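Local coordinates for glutaredoxin related protein (Sulfolobus solfataricus, PDB 4MNN), which probably works as a thiol-disulfide oxidoreductase, an atypical member of the protein disulfide oxidoreductases built on the thioredoxin fold, at residues 75-80 with 120-125. Numbering follows the deposited sequence.
Sequences LNSLVR and FLYQVS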
loop_
_atom_site.group_PDB
_atom_site.type_symbol
_atom_site.label_atom_id
_atom_site.label_comp_id
_atom_site.label_asym_id
_atom_site.label_seq_id
_atom_site.Cartn_x
_atom_site.Cartn_y
_atom_site.Cartn_z
ATOM N N LEU A 75 3.472 -2.893 7.099
ATOM C CA LEU A 75 3.644 -2.454 8.480
ATOM C C LEU A 75 4.635 -1.306 8.552
ATOM O O LEU A 75 4.446 -0.370 9.321
ATOM C CB LEU A 75 4.157 -3.605 9.365
ATOM C CG LEU A 75 3.126 -4.699 9.597
ATOM C CD1 LEU A 75 3.768 -5.840 10.323
ATOM C CD2 LEU A 75 1.925 -4.118 10.351
ATOM N N ASN A 76 5.705 -1.372 7.772
ATOM C CA ASN A 76 6.668 -0.288 7.769
ATOM C C ASN A 76 6.024 1.015 7.326
ATOM O O ASN A 76 6.370 2.098 7.823
ATOM C CB ASN A 76 7.805 -0.578 6.801
ATOM C CG ASN A 76 9.077 -0.962 7.493
ATOM O OD1 ASN A 76 9.064 -1.693 8.462
ATOM N ND2 ASN A 76 10.203 -0.502 6.957
ATOM N N SER A 77 5.125 0.942 6.353
ATOM C CA SER A 77 4.518 2.163 5.878
ATOM C C SER A 77 3.653 2.760 6.953
ATOM O O SER A 77 3.552 3.976 7.068
ATOM C CB SER A 77 3.667 1.952 4.610
ATOM O OG SER A 77 2.475 1.205 4.860
ATOM N N LEU A 78 2.977 1.920 7.732
ATOM C CA LEU A 78 2.127 2.466 8.793
ATOM C C LEU A 78 2.961 3.292 9.785
ATOM O O LEU A 78 2.570 4.388 10.210
ATOM C CB LEU A 78 1.455 1.310 9.540
ATOM C CG LEU A 78 0.013 0.896 9.142
ATOM C CD1 LEU A 78 -0.337 1.259 7.756
ATOM C CD2 LEU A 78 -0.200 -0.582 9.439
ATOM N N VAL A 79 4.094 2.729 10.183
ATOM C CA VAL A 79 4.959 3.419 11.140
ATOM C C VAL A 79 5.514 4.711 10.540
ATOM O O VAL A 79 5.539 5.742 11.203
ATOM C CB VAL A 79 6.112 2.484 11.561
ATOM C CG1 VAL A 79 7.115 3.233 12.483
ATOM C CG2 VAL A 79 5.527 1.241 12.241
ATOM N N ARG A 80 5.971 4.660 9.287
ATOM C CA ARG A 80 6.539 5.856 8.653
ATOM C C ARG A 80 5.503 6.962 8.520
ATOM O O ARG A 80 5.778 8.125 8.823
ATOM C CB ARG A 80 7.120 5.523 7.270
ATOM C CG ARG A 80 8.335 4.606 7.260
ATOM C CD ARG A 80 9.247 4.923 6.037
ATOM N NE ARG A 80 10.490 4.169 6.143
ATOM C CZ ARG A 80 10.704 2.984 5.576
ATOM N NH1 ARG A 80 9.752 2.408 4.831
ATOM N NH2 ARG A 80 11.851 2.345 5.805
ATOM N N PHE A 120 9.127 1.684 -1.728
ATOM C CA PHE A 120 9.567 2.896 -2.397
ATOM C C PHE A 120 8.326 3.755 -2.711
ATOM O O PHE A 120 8.265 4.933 -2.346
ATOM C CB PHE A 120 10.318 2.515 -3.683
ATOM C CG PHE A 120 10.759 3.695 -4.506
ATOM C CD1 PHE A 120 11.897 4.416 -4.159
ATOM C CD2 PHE A 120 10.047 4.067 -5.644
ATOM C CE1 PHE A 120 12.336 5.506 -4.943
ATOM C CE2 PHE A 120 10.461 5.144 -6.434
ATOM C CZ PHE A 120 11.613 5.866 -6.083
ATOM N N LEU A 121 7.304 3.149 -3.312
ATOM C CA LEU A 121 6.108 3.929 -3.648
ATOM C C LEU A 121 5.307 4.373 -2.431
ATOM O O LEU A 121 4.709 5.447 -2.461
ATOM C CB LEU A 121 5.223 3.152 -4.638
ATOM C CG LEU A 121 5.884 2.998 -6.008
ATOM C CD1 LEU A 121 4.982 2.113 -6.925
ATOM C CD2 LEU A 121 6.093 4.406 -6.668
ATOM N N TYR A 122 5.317 3.586 -1.350
ATOM C CA TYR A 122 4.590 3.994 -0.129
ATOM C C TYR A 122 5.206 5.301 0.342
ATOM O O TYR A 122 4.501 6.200 0.814
ATOM C CB TYR A 122 4.729 2.969 0.987
ATOM C CG TYR A 122 3.932 1.707 0.776
ATOM C CD1 TYR A 122 4.416 0.471 1.238
ATOM C CD2 TYR A 122 2.675 1.748 0.143
ATOM C CE1 TYR A 122 3.662 -0.709 1.084
ATOM C CE2 TYR A 122 1.901 0.569 -0.025
ATOM C CZ TYR A 122 2.408 -0.648 0.460
ATOM O OH TYR A 122 1.663 -1.797 0.372
ATOM N N GLN A 123 6.524 5.415 0.212
ATOM C CA GLN A 123 7.181 6.645 0.646
ATOM C C GLN A 123 6.873 7.792 -0.305
ATOM O O GLN A 123 6.723 8.921 0.131
ATOM C CB GLN A 123 8.673 6.411 0.791
ATOM C CG GLN A 123 8.937 5.491 1.989
ATOM C CD GLN A 123 10.379 5.147 2.130
ATOM O OE1 GLN A 123 10.849 4.151 1.588
ATOM N NE2 GLN A 123 11.111 5.983 2.856
ATOM N N VAL A 124 6.785 7.504 -1.598
ATOM C CA VAL A 124 6.417 8.538 -2.551
ATOM C C VAL A 124 4.992 9.072 -2.220
ATOM O O VAL A 124 4.734 10.291 -2.280
ATOM C CB VAL A 124 6.456 7.981 -3.992
ATOM C CG1 VAL A 124 5.911 9.005 -4.962
ATOM C CG2 VAL A 124 7.881 7.575 -4.364
ATOM N N SER A 125 4.066 8.188 -1.844
ATOM C CA SER A 125 2.692 8.637 -1.526
ATOM C C SER A 125 2.667 9.546 -0.292
ATOM O O SER A 125 1.773 10.385 -0.139
ATOM C CB SER A 125 1.753 7.422 -1.308
ATOM O OG SER A 125 1.886 6.812 -0.023
#
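Ser77 and Tyr122 meet by van der Waals packing where segments 75-80 and 120-125 bring their backbones nearest each other, 6.3 Å between Ser77 CA and Tyr122 CA. Ser77 CB packs against the near rim of the phenol ring, 3.8 Å from Tyr122 CD1, and Ser77 OG sits over one ring face, displaced toward the rim. With OG between the backbone N and the carbonyl carbon (chi1 69°), the hydroxyl lies near its own helix, hydrogen-bonded with Phe74 O, and shares a further hydrogen bond with Tyr60 OH; Tyr60 also stacks on Tyr122.

Beside this packing, two flat polar groups stack without a hydrogen bond between them. The terminal amide of Gln123 lies over one face of the Arg80 guanidinium, offset toward its rim, with the planes 12° apart and Arg80 NH1 3.9 Å from Gln123 CD. A salt bridge to Glu119 holds Arg80 NH1. Replacing Arg80 by an alanine removes the group stacked on Gln123 and would probably leave Glu119 without this cationic mate.

Within helix 114-127, Ser125 OG donates a hydrogen bond to Tyr122 O, 2.8 Å away. Joining the two thioredoxin-like halves, this small helix-helix interface packs over the central sheet, where Tyr122 also touches strands 57-63 and 131-137, consistent with the tandem thioredoxin folds of protein disulfide oxidoreductases.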